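Local coordinates for CRISPR-associated protein, Cse1 family (Acidimicrobium ferrooxidans, PDB 4H3T), which probably serves as the large Cse1 subunit of a type I-E CRISPR Cascade complex, which takes part in recognising invading DNA, at residues C255-W260 against R295-H300. The protein carries 1 engineered substitution. Numbering follows the deposited sequence.
Sequences CDLFTW and RDVDPH
F258 and L257 reach across to the Asx turn that leaves helix 291-297, and the meeting illustrates how the apolar side chains of one segment can pack on a buried polar turn whose polar atoms are satisfied by other residues. No hydrogen bond crosses between 255-260 and 295-300. L257 sends a single methyl, CD2, to both kinds of surface: it lies 3.9 Å from V297 CG1 and 3.6 Å from D298 OD2, so one branch spans helix end and carboxylate. L257 points its CB toward 295-300, and a chi1 of -178° (CG anti to the backbone N) carries CD2 onto D298, whose side chain it crosses nearly at right angles. F258 contributes the far end of its ring. P299 comes up to the ring's edge, P299 CD standing 3.9 Å from F258 CZ, while H300 CE1 lies obliquely 3.7 Å from the same atom. The F258 and H300 planes are only 20° apart, but the rings are slid so far that they barely overlap. P299 CG also sits over the centre of one H300 face, so the proline packs against the edge of one ring and a face of the other.

A second shell fixes this surface. D298 is gripped through both oxygens, OD2 by the hydroxyl of Y196 and OD1 by R58, whose helix 52-68 also touches L257 and F258; R58 reaches H300 ND1 as well, and N217 pairs with H300 NE2. Replacing D298 by an alanine is likely to leave R58 and Y196 without their carboxylate partner and the turn without its internal bond. That bond runs from H300 N to D298 OD1, 3.0 Å long and nearly straight, meeting the oxygen from above the carboxylate plane.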
loop_
_atom_site.group_PDB
_atom_site.type_symbol
_atom_site.label_atom_id
_atom_site.label_comp_id
_atom_site.label_asym_id
_atom_site.label_seq_id
_atom_site.Cartn_x
_atom_site.Cartn_y
_atom_site.Cartn_z
ATOM N N CYS A 255 3.676 -10.808 14.749
ATOM C CA CYS A 255 3.654 -9.812 15.845
ATOM C C CYS A 255 4.969 -9.090 15.936
ATOM O O CYS A 255 4.965 -7.896 16.212
ATOM C CB CYS A 255 3.298 -10.407 17.186
ATOM S SG CYS A 255 1.644 -11.145 17.248
ATOM N N ASP A 256 6.086 -9.825 15.746
ATOM C CA ASP A 256 7.445 -9.278 15.753
ATOM C C ASP A 256 7.600 -8.337 14.509
ATOM O O ASP A 256 7.897 -7.155 14.650
ATOM C CB ASP A 256 8.432 -10.468 15.735
ATOM C CG ASP A 256 9.885 -10.144 15.836
ATOM O OD1 ASP A 256 10.220 -9.023 16.311
ATOM O OD2 ASP A 256 10.711 -11.007 15.429
ATOM N N LEU A 257 7.244 -8.824 13.322
ATOM C CA LEU A 257 7.419 -8.063 12.097
ATOM C C LEU A 257 6.553 -6.831 12.033
ATOM O O LEU A 257 7.040 -5.760 11.671
ATOM C CB LEU A 257 7.165 -8.910 10.877
ATOM C CG LEU A 257 7.368 -8.234 9.487
ATOM C CD1 LEU A 257 8.778 -7.606 9.342
ATOM C CD2 LEU A 257 7.093 -9.270 8.410
ATOM N N PHE A 258 5.288 -6.981 12.383
ATOM C CA PHE A 258 4.358 -5.876 12.401
ATOM C C PHE A 258 4.721 -4.721 13.400
ATOM O O PHE A 258 4.144 -3.669 13.279
ATOM C CB PHE A 258 2.961 -6.358 12.694
ATOM C CG PHE A 258 2.249 -7.175 11.631
ATOM C CD1 PHE A 258 2.876 -7.511 10.437
ATOM C CD2 PHE A 258 0.961 -7.603 11.832
ATOM C CE1 PHE A 258 2.211 -8.311 9.473
ATOM C CE2 PHE A 258 0.319 -8.441 10.914
ATOM C CZ PHE A 258 0.897 -8.675 9.680
ATOM N N THR A 259 5.634 -4.937 14.371
ATOM C CA THR A 259 6.045 -3.932 15.327
ATOM C C THR A 259 7.551 -3.708 15.266
ATOM O O THR A 259 8.150 -3.266 16.237
ATOM C CB THR A 259 5.612 -4.401 16.708
ATOM O OG1 THR A 259 6.272 -5.637 17.059
ATOM C CG2 THR A 259 4.115 -4.563 16.808
ATOM N N TRP A 260 8.155 -3.983 14.112
ATOM C CA TRP A 260 9.600 -3.991 13.962
ATOM C C TRP A 260 10.234 -2.667 14.322
ATOM O O TRP A 260 9.832 -1.631 13.796
ATOM C CB TRP A 260 9.960 -4.346 12.493
ATOM C CG TRP A 260 11.369 -4.773 12.299
ATOM C CD1 TRP A 260 12.375 -4.058 11.725
ATOM C CD2 TRP A 260 11.911 -6.055 12.615
ATOM N NE1 TRP A 260 13.507 -4.829 11.638
ATOM C CE2 TRP A 260 13.251 -6.064 12.175
ATOM C CE3 TRP A 260 11.372 -7.234 13.132
ATOM C CZ2 TRP A 260 14.037 -7.215 12.213
ATOM C CZ3 TRP A 260 12.153 -8.372 13.159
ATOM C CH2 TRP A 260 13.480 -8.347 12.736
ATOM N N ARG A 295 9.560 -13.139 3.516
ATOM C CA ARG A 295 8.710 -13.770 2.524
ATOM C C ARG A 295 7.881 -14.906 3.168
ATOM O O ARG A 295 6.690 -15.043 2.873
ATOM C CB ARG A 295 9.560 -14.219 1.333
ATOM C CG ARG A 295 8.876 -15.166 0.431
ATOM C CD ARG A 295 9.588 -15.272 -0.896
ATOM N NE ARG A 295 8.963 -16.316 -1.686
ATOM C CZ ARG A 295 9.178 -17.628 -1.579
ATOM N NH1 ARG A 295 10.044 -18.104 -0.687
ATOM N NH2 ARG A 295 8.549 -18.467 -2.375
ATOM N N ASP A 296 8.460 -15.630 4.099
ATOM C CA ASP A 296 7.727 -16.689 4.804
ATOM C C ASP A 296 6.727 -16.145 5.803
ATOM O O ASP A 296 5.764 -16.822 6.123
ATOM C CB ASP A 296 8.702 -17.605 5.556
ATOM C CG ASP A 296 9.622 -18.450 4.648
ATOM O OD1 ASP A 296 9.250 -18.690 3.460
ATOM O OD2 ASP A 296 10.717 -18.844 5.115
ATOM N N VAL A 297 6.983 -14.981 6.370
ATOM C CA VAL A 297 6.181 -14.457 7.459
ATOM C C VAL A 297 4.976 -13.606 7.042
ATOM O O VAL A 297 3.911 -13.710 7.646
ATOM C CB VAL A 297 7.114 -13.616 8.382
ATOM C CG1 VAL A 297 6.344 -12.897 9.486
ATOM C CG2 VAL A 297 8.223 -14.491 8.985
ATOM N N ASP A 298 5.188 -12.699 6.111
ATOM C CA ASP A 298 4.322 -11.537 5.906
ATOM C C ASP A 298 3.174 -11.768 4.926
ATOM O O ASP A 298 3.410 -11.998 3.741
ATOM C CB ASP A 298 5.200 -10.389 5.444
ATOM C CG ASP A 298 4.610 -8.977 5.536
ATOM O OD1 ASP A 298 3.364 -8.840 5.577
ATOM O OD2 ASP A 298 5.387 -8.025 5.532
ATOM N N PRO A 299 1.930 -11.613 5.412
ATOM C CA PRO A 299 0.778 -11.825 4.549
ATOM C C PRO A 299 0.418 -10.655 3.638
ATOM O O PRO A 299 -0.551 -10.780 2.879
ATOM C CB PRO A 299 -0.356 -12.035 5.579
ATOM C CG PRO A 299 0.006 -11.115 6.692
ATOM C CD PRO A 299 1.498 -11.219 6.793
ATOM N N HIS A 300 1.031 -9.495 3.802
ATOM C CA HIS A 300 0.623 -8.272 3.073
ATOM C C HIS A 300 1.481 -7.948 1.822
ATOM O O HIS A 300 1.447 -6.814 1.334
ATOM C CB HIS A 300 0.671 -7.061 4.005
ATOM C CG HIS A 300 -0.351 -7.136 5.104
ATOM N ND1 HIS A 300 -0.021 -6.867 6.427
ATOM C CD2 HIS A 300 -1.657 -7.436 5.025
ATOM C CE1 HIS A 300 -1.150 -7.057 7.111
ATOM N NE2 HIS A 300 -2.168 -7.355 6.282
#